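Local coordinates for protein porin B (Pseudomonas putida, PDB 4GEY) that probably carries glucose and related sugars across the outer membrane of the bacterium through a carbohydrate-selective beta-barrel channel, at residues A[59-73]-A[96-110]. The protein carries 2 engineered substitutions. Sequence-based numbering, arbitrary orientation.
Sequences GYNDDKTARYSDQFA and TERSGRNLSNDRISD. With DMU (decyl-beta-D-maltopyranoside), chain N; BGC (beta-D-glucopyranose), chain B; C8E ((hydroxyethyloxy)tri(ethyloxy)octane), chain H; C8E ((hydroxyethyloxy)tri(ethyloxy)octane), chain I.
With CG beside its backbone N (chi1 -65°) and its chain bent at chi2 (-70°), R67 turns its guanidinium flat against that of R101, itself bent at chi3; centres lie 3.8 Å apart, planes 7° apart. D106 probably offsets part of the gathered positive charge, its OD2 meeting R67 NE at the guanidinium edge, 3.1 Å away, in a salt bridge. R67 NH1 also donates to T65 OG1 and A66 O, while R101 NH2 bonds O3 of the bound maltoside 3.1 Å away. An alanine in place of R67 would probably leave D106 without its cationic mate and R101 without its stacking partner. R107 NH1 donates to D63 O at 2.9 Å; this oxygen lies in the guanidinium plane, while NH1 sits above the carbonyl plane, and T65 CG2 covers one guanidinium face.

Further along, Q71 extends beside R98, and OE1 accepts from both NE (2.8 Å) and NH2 (3.2 Å), helping, with G124 O at NH1, to hold the guanidinium whose NH2 donates to glucose O3; W186 also donates to OE1. F72 and E97 form an antiparallel hydrogen-bonded pair. Strand 66-79 lies between 42-57 and 89-100 in the porin barrel wall, and helix 103-108 packs L103 and I108 against strand 425-435.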
# COMPACT_ATOMS: atom_id res chain seq x y z
N GLY A 59 -12.48 19.41 -5.64
CA GLY A 59 -13.08 18.17 -5.16
C GLY A 59 -14.59 18.28 -5.04
O GLY A 59 -15.16 19.36 -5.27
N TYR A 60 -15.26 17.19 -4.67
CA TYR A 60 -16.72 17.17 -4.73
C TYR A 60 -17.35 18.23 -3.86
O TYR A 60 -18.27 18.92 -4.28
CB TYR A 60 -17.29 15.79 -4.37
CG TYR A 60 -18.80 15.77 -4.47
CD1 TYR A 60 -19.42 15.59 -5.70
CD2 TYR A 60 -19.59 15.97 -3.35
CE1 TYR A 60 -20.81 15.60 -5.81
CE2 TYR A 60 -20.98 15.99 -3.45
CZ TYR A 60 -21.58 15.80 -4.68
OH TYR A 60 -22.95 15.81 -4.76
N ASN A 61 -16.84 18.34 -2.64
CA ASN A 61 -17.38 19.24 -1.62
C ASN A 61 -16.29 20.24 -1.23
O ASN A 61 -15.25 19.85 -0.70
CB ASN A 61 -17.81 18.42 -0.41
CG ASN A 61 -18.39 19.25 0.69
OD1 ASN A 61 -18.17 20.47 0.77
ND2 ASN A 61 -19.13 18.60 1.58
N ASP A 62 -16.54 21.51 -1.50
CA ASP A 62 -15.50 22.53 -1.32
C ASP A 62 -15.53 23.25 0.03
O ASP A 62 -14.75 24.18 0.24
CB ASP A 62 -15.51 23.52 -2.49
CG ASP A 62 -16.82 24.24 -2.64
OD1 ASP A 62 -17.66 24.15 -1.72
OD2 ASP A 62 -17.00 24.92 -3.67
N ASP A 63 -16.41 22.84 0.93
CA ASP A 63 -16.39 23.32 2.31
C ASP A 63 -15.05 22.91 2.92
O ASP A 63 -14.75 21.71 3.00
CB ASP A 63 -17.54 22.71 3.09
CG ASP A 63 -17.58 23.18 4.53
OD1 ASP A 63 -16.93 22.54 5.39
OD2 ASP A 63 -18.28 24.18 4.80
N LYS A 64 -14.25 23.88 3.34
CA LYS A 64 -12.89 23.60 3.81
C LYS A 64 -12.91 23.06 5.23
O LYS A 64 -13.51 23.65 6.13
CB LYS A 64 -12.02 24.85 3.72
CG LYS A 64 -11.94 25.44 2.33
CD LYS A 64 -10.92 26.57 2.20
CE LYS A 64 -11.11 27.29 0.86
NZ LYS A 64 -11.43 26.31 -0.22
N THR A 65 -12.26 21.91 5.42
CA THR A 65 -12.16 21.29 6.73
C THR A 65 -10.82 20.56 6.81
O THR A 65 -9.95 20.75 5.97
CB THR A 65 -13.32 20.30 6.98
OG1 THR A 65 -13.25 19.77 8.31
CG2 THR A 65 -13.25 19.17 6.01
N ALA A 66 -10.64 19.73 7.84
CA ALA A 66 -9.41 18.97 7.94
C ALA A 66 -9.64 17.62 8.61
O ALA A 66 -10.49 17.48 9.49
CB ALA A 66 -8.34 19.77 8.67
N ARG A 67 -8.89 16.62 8.17
CA ARG A 67 -9.07 15.31 8.74
C ARG A 67 -7.76 14.76 9.21
O ARG A 67 -6.70 15.14 8.71
CB ARG A 67 -9.78 14.38 7.75
CG ARG A 67 -11.20 14.82 7.44
CD ARG A 67 -12.09 14.62 8.63
NE ARG A 67 -13.46 15.06 8.40
CZ ARG A 67 -13.88 16.31 8.56
NH1 ARG A 67 -13.03 17.24 8.95
NH2 ARG A 67 -15.14 16.62 8.32
N TYR A 68 -7.83 13.90 10.22
CA TYR A 68 -6.63 13.34 10.79
C TYR A 68 -6.79 11.85 11.01
O TYR A 68 -7.83 11.39 11.46
CB TYR A 68 -6.29 14.01 12.11
CG TYR A 68 -5.07 13.44 12.78
CD1 TYR A 68 -3.79 13.80 12.37
CD2 TYR A 68 -5.18 12.54 13.84
CE1 TYR A 68 -2.67 13.28 12.98
CE2 TYR A 68 -4.08 12.02 14.46
CZ TYR A 68 -2.83 12.40 14.03
OH TYR A 68 -1.73 11.88 14.64
N SER A 69 -5.74 11.12 10.69
CA SER A 69 -5.77 9.68 10.76
C SER A 69 -4.40 9.27 11.25
O SER A 69 -3.42 9.93 10.93
CB SER A 69 -6.00 9.14 9.36
OG SER A 69 -6.79 7.98 9.39
N ASP A 70 -4.32 8.20 12.03
CA ASP A 70 -3.02 7.74 12.50
C ASP A 70 -2.91 6.23 12.72
O ASP A 70 -3.88 5.48 12.54
CB ASP A 70 -2.54 8.53 13.73
CG ASP A 70 -3.37 8.25 14.99
OD1 ASP A 70 -4.27 7.38 14.98
OD2 ASP A 70 -3.11 8.92 16.02
N GLN A 71 -1.73 5.79 13.13
CA GLN A 71 -1.47 4.37 13.33
C GLN A 71 -0.35 4.18 14.33
O GLN A 71 0.67 4.87 14.29
CB GLN A 71 -1.13 3.69 11.99
CG GLN A 71 -0.77 2.21 12.07
CD GLN A 71 -0.25 1.65 10.72
OE1 GLN A 71 -1.02 1.13 9.89
NE2 GLN A 71 1.05 1.74 10.51
N PHE A 72 -0.57 3.26 15.27
CA PHE A 72 0.48 2.80 16.16
C PHE A 72 0.80 1.37 15.77
O PHE A 72 -0.10 0.61 15.41
CB PHE A 72 0.01 2.84 17.61
CG PHE A 72 0.07 4.20 18.25
CD1 PHE A 72 1.22 4.62 18.92
CD2 PHE A 72 -1.02 5.07 18.20
CE1 PHE A 72 1.29 5.88 19.53
CE2 PHE A 72 -0.96 6.32 18.79
CZ PHE A 72 0.20 6.72 19.46
N ALA A 73 2.07 1.00 15.82
CA ALA A 73 2.46 -0.36 15.49
C ALA A 73 3.41 -0.93 16.56
O ALA A 73 4.50 -0.42 16.77
CB ALA A 73 3.09 -0.41 14.11
N THR A 96 -1.33 -3.61 15.40
CA THR A 96 -1.56 -2.21 15.06
C THR A 96 -2.91 -1.74 15.58
O THR A 96 -3.83 -2.54 15.75
CB THR A 96 -1.46 -1.94 13.52
OG1 THR A 96 -2.41 -2.73 12.80
CG2 THR A 96 -0.08 -2.26 13.00
N GLU A 97 -3.02 -0.45 15.88
CA GLU A 97 -4.31 0.20 15.99
C GLU A 97 -4.26 1.50 15.22
O GLU A 97 -3.25 2.21 15.23
CB GLU A 97 -4.77 0.41 17.44
CG GLU A 97 -4.25 1.67 18.10
CD GLU A 97 -5.35 2.48 18.78
OE1 GLU A 97 -6.35 2.80 18.10
OE2 GLU A 97 -5.20 2.80 19.98
N ARG A 98 -5.35 1.79 14.52
CA ARG A 98 -5.46 2.97 13.69
C ARG A 98 -6.65 3.78 14.17
O ARG A 98 -7.61 3.21 14.68
CB ARG A 98 -5.70 2.54 12.24
CG ARG A 98 -4.53 1.85 11.58
CD ARG A 98 -4.92 1.41 10.20
NE ARG A 98 -3.77 1.29 9.31
CZ ARG A 98 -3.86 1.31 7.99
NH1 ARG A 98 -5.05 1.46 7.42
NH2 ARG A 98 -2.78 1.19 7.24
N SER A 99 -6.61 5.09 14.00
CA SER A 99 -7.70 5.97 14.42
C SER A 99 -7.87 7.10 13.44
O SER A 99 -6.91 7.53 12.80
CB SER A 99 -7.39 6.57 15.79
OG SER A 99 -8.10 5.90 16.80
N GLY A 100 -9.09 7.61 13.33
CA GLY A 100 -9.30 8.84 12.59
C GLY A 100 -10.16 8.76 11.35
O GLY A 100 -10.75 7.73 11.05
N ARG A 101 -10.21 9.88 10.64
CA ARG A 101 -11.07 10.05 9.48
C ARG A 101 -10.28 10.45 8.24
O ARG A 101 -9.16 10.96 8.35
CB ARG A 101 -12.14 11.11 9.78
CG ARG A 101 -13.18 10.69 10.80
CD ARG A 101 -14.34 11.67 10.80
NE ARG A 101 -13.94 12.96 11.35
CZ ARG A 101 -14.75 14.00 11.49
NH1 ARG A 101 -16.02 13.92 11.11
NH2 ARG A 101 -14.29 15.13 12.00
N ASN A 102 -10.88 10.24 7.07
CA ASN A 102 -10.21 10.44 5.79
C ASN A 102 -10.87 11.54 4.96
O ASN A 102 -12.05 11.44 4.62
CB ASN A 102 -10.25 9.15 4.97
CG ASN A 102 -9.37 9.22 3.73
OD1 ASN A 102 -8.98 10.30 3.28
ND2 ASN A 102 -9.03 8.05 3.18
N LEU A 103 -10.08 12.55 4.59
CA LEU A 103 -10.53 13.63 3.70
C LEU A 103 -11.13 13.14 2.38
O LEU A 103 -12.14 13.69 1.92
CB LEU A 103 -9.36 14.56 3.37
CG LEU A 103 -9.57 16.06 3.58
CD1 LEU A 103 -8.94 16.85 2.43
CD2 LEU A 103 -11.03 16.42 3.78
N SER A 104 -10.50 12.12 1.79
CA SER A 104 -10.96 11.54 0.54
C SER A 104 -12.45 11.16 0.58
O SER A 104 -13.19 11.38 -0.39
CB SER A 104 -10.12 10.31 0.16
OG SER A 104 -8.88 10.68 -0.42
N ASN A 105 -12.89 10.60 1.69
CA ASN A 105 -14.30 10.30 1.83
C ASN A 105 -15.13 11.53 2.14
O ASN A 105 -16.17 11.77 1.53
CB ASN A 105 -14.50 9.25 2.91
CG ASN A 105 -13.85 7.95 2.56
OD1 ASN A 105 -13.86 7.53 1.39
ND2 ASN A 105 -13.26 7.29 3.54
N ASP A 106 -14.64 12.33 3.09
CA ASP A 106 -15.45 13.37 3.70
C ASP A 106 -15.59 14.64 2.87
O ASP A 106 -16.55 15.37 3.05
CB ASP A 106 -14.96 13.67 5.11
CG ASP A 106 -15.17 12.50 6.06
OD1 ASP A 106 -16.06 11.68 5.77
OD2 ASP A 106 -14.45 12.41 7.09
N ARG A 107 -14.65 14.89 1.95
CA ARG A 107 -14.75 16.08 1.07
C ARG A 107 -14.49 15.84 -0.44
O ARG A 107 -15.21 16.36 -1.28
CB ARG A 107 -13.82 17.20 1.55
CG ARG A 107 -14.17 17.81 2.89
CD ARG A 107 -15.45 18.66 2.87
NE ARG A 107 -16.32 18.25 3.96
CZ ARG A 107 -16.67 19.03 4.97
NH1 ARG A 107 -16.25 20.28 5.01
NH2 ARG A 107 -17.45 18.56 5.93
N ILE A 108 -13.46 15.07 -0.78
CA ILE A 108 -13.04 14.95 -2.18
C ILE A 108 -13.98 14.14 -3.07
O ILE A 108 -14.32 14.57 -4.18
CB ILE A 108 -11.61 14.37 -2.29
CG1 ILE A 108 -10.57 15.43 -1.95
CG2 ILE A 108 -11.34 13.84 -3.68
CD1 ILE A 108 -10.15 15.39 -0.54
N SER A 109 -14.39 12.97 -2.59
CA SER A 109 -15.14 12.00 -3.40
C SER A 109 -16.58 12.36 -3.73
O SER A 109 -17.30 12.96 -2.95
CB SER A 109 -15.14 10.63 -2.73
OG SER A 109 -13.87 10.02 -2.81
N ASP A 110 -17.00 11.96 -4.92
CA ASP A 110 -18.41 11.81 -5.16
C ASP A 110 -18.89 10.71 -4.21
O ASP A 110 -18.30 9.64 -4.16
CB ASP A 110 -18.61 11.38 -6.60
CG ASP A 110 -20.00 11.62 -7.10
OD1 ASP A 110 -20.93 10.92 -6.63
OD2 ASP A 110 -20.16 12.51 -7.97
C1 DMU N . -10.50 17.40 14.43
C2 DMU N . -11.94 17.32 14.38
C3 DMU N . -12.66 18.42 13.70
C4 DMU N . -11.97 18.95 12.41
O5 DMU N . -10.44 18.86 12.53
C6 DMU N . -9.87 17.70 13.17
O7 DMU N . -14.00 18.00 13.35
O16 DMU N . -8.48 17.98 13.36
C18 DMU N . -7.52 17.50 12.44
C19 DMU N . -6.09 18.06 12.63
C22 DMU N . -5.36 17.75 13.98
C25 DMU N . -3.88 18.09 14.04
C28 DMU N . -2.85 16.98 13.98
C31 DMU N . -1.40 17.36 13.77
O49 DMU N . -9.93 16.11 14.92
O55 DMU N . -12.47 17.12 15.74
C57 DMU N . -12.28 20.25 12.17
O61 DMU N . -11.71 20.85 11.06
C5 DMU N . -16.34 18.13 13.34
C7 DMU N . -16.51 18.29 11.93
C8 DMU N . -16.60 19.70 11.46
C9 DMU N . -15.74 20.77 12.24
O1 DMU N . -15.03 20.16 13.48
C10 DMU N . -15.10 18.74 13.82
O2 DMU N . -16.31 19.78 10.09
O3 DMU N . -16.39 16.70 13.72
O4 DMU N . -17.72 17.57 11.57
C11 DMU N . -16.48 21.80 12.62
O6 DMU N . -17.07 22.56 11.62
C2 BGC B . -4.49 1.78 4.21
C3 BGC B . -3.15 1.56 3.87
C4 BGC B . -2.86 0.15 3.63
C5 BGC B . -3.80 -0.50 2.56
C6 BGC B . -3.73 -1.85 2.48
C1 BGC B . -5.40 1.36 3.18
O1 BGC B . -6.69 1.59 3.61
O2 BGC B . -4.68 3.21 4.48
O3 BGC B . -2.30 2.09 4.94
O4 BGC B . -1.52 0.02 3.27
O5 BGC B . -5.22 -0.06 2.93
O6 BGC B . -4.39 -2.63 3.42
C1 C8E H . -9.30 13.96 17.25
C2 C8E H . -8.00 14.75 17.19
C3 C8E H . -6.81 13.79 17.35
C4 C8E H . -5.50 14.45 16.90
C5 C8E H . -4.48 14.55 18.03
C6 C8E H . -3.08 14.20 17.53
C7 C8E H . -2.26 15.45 17.22
C8 C8E H . -0.96 15.11 16.48
O9 C8E H . 0.14 15.11 17.36
C10 C8E H . 1.17 14.25 16.90
C2 C8E I . -5.55 6.95 19.57
C3 C8E I . -5.74 8.18 18.69
C4 C8E I . -6.18 9.41 19.49
C5 C8E I . -5.35 10.64 19.09
C6 C8E I . -4.17 10.85 20.03
C7 C8E I . -2.86 11.04 19.27
C8 C8E I . -1.67 11.19 20.21
O9 C8E I . -0.47 10.64 19.67
C10 C8E I . 0.47 11.60 19.21
C11 C8E I . 1.83 10.93 18.98
O12 C8E I . 2.77 11.80 18.35
C13 C8E I . 4.12 11.34 18.43
C14 C8E I . 5.12 12.48 18.24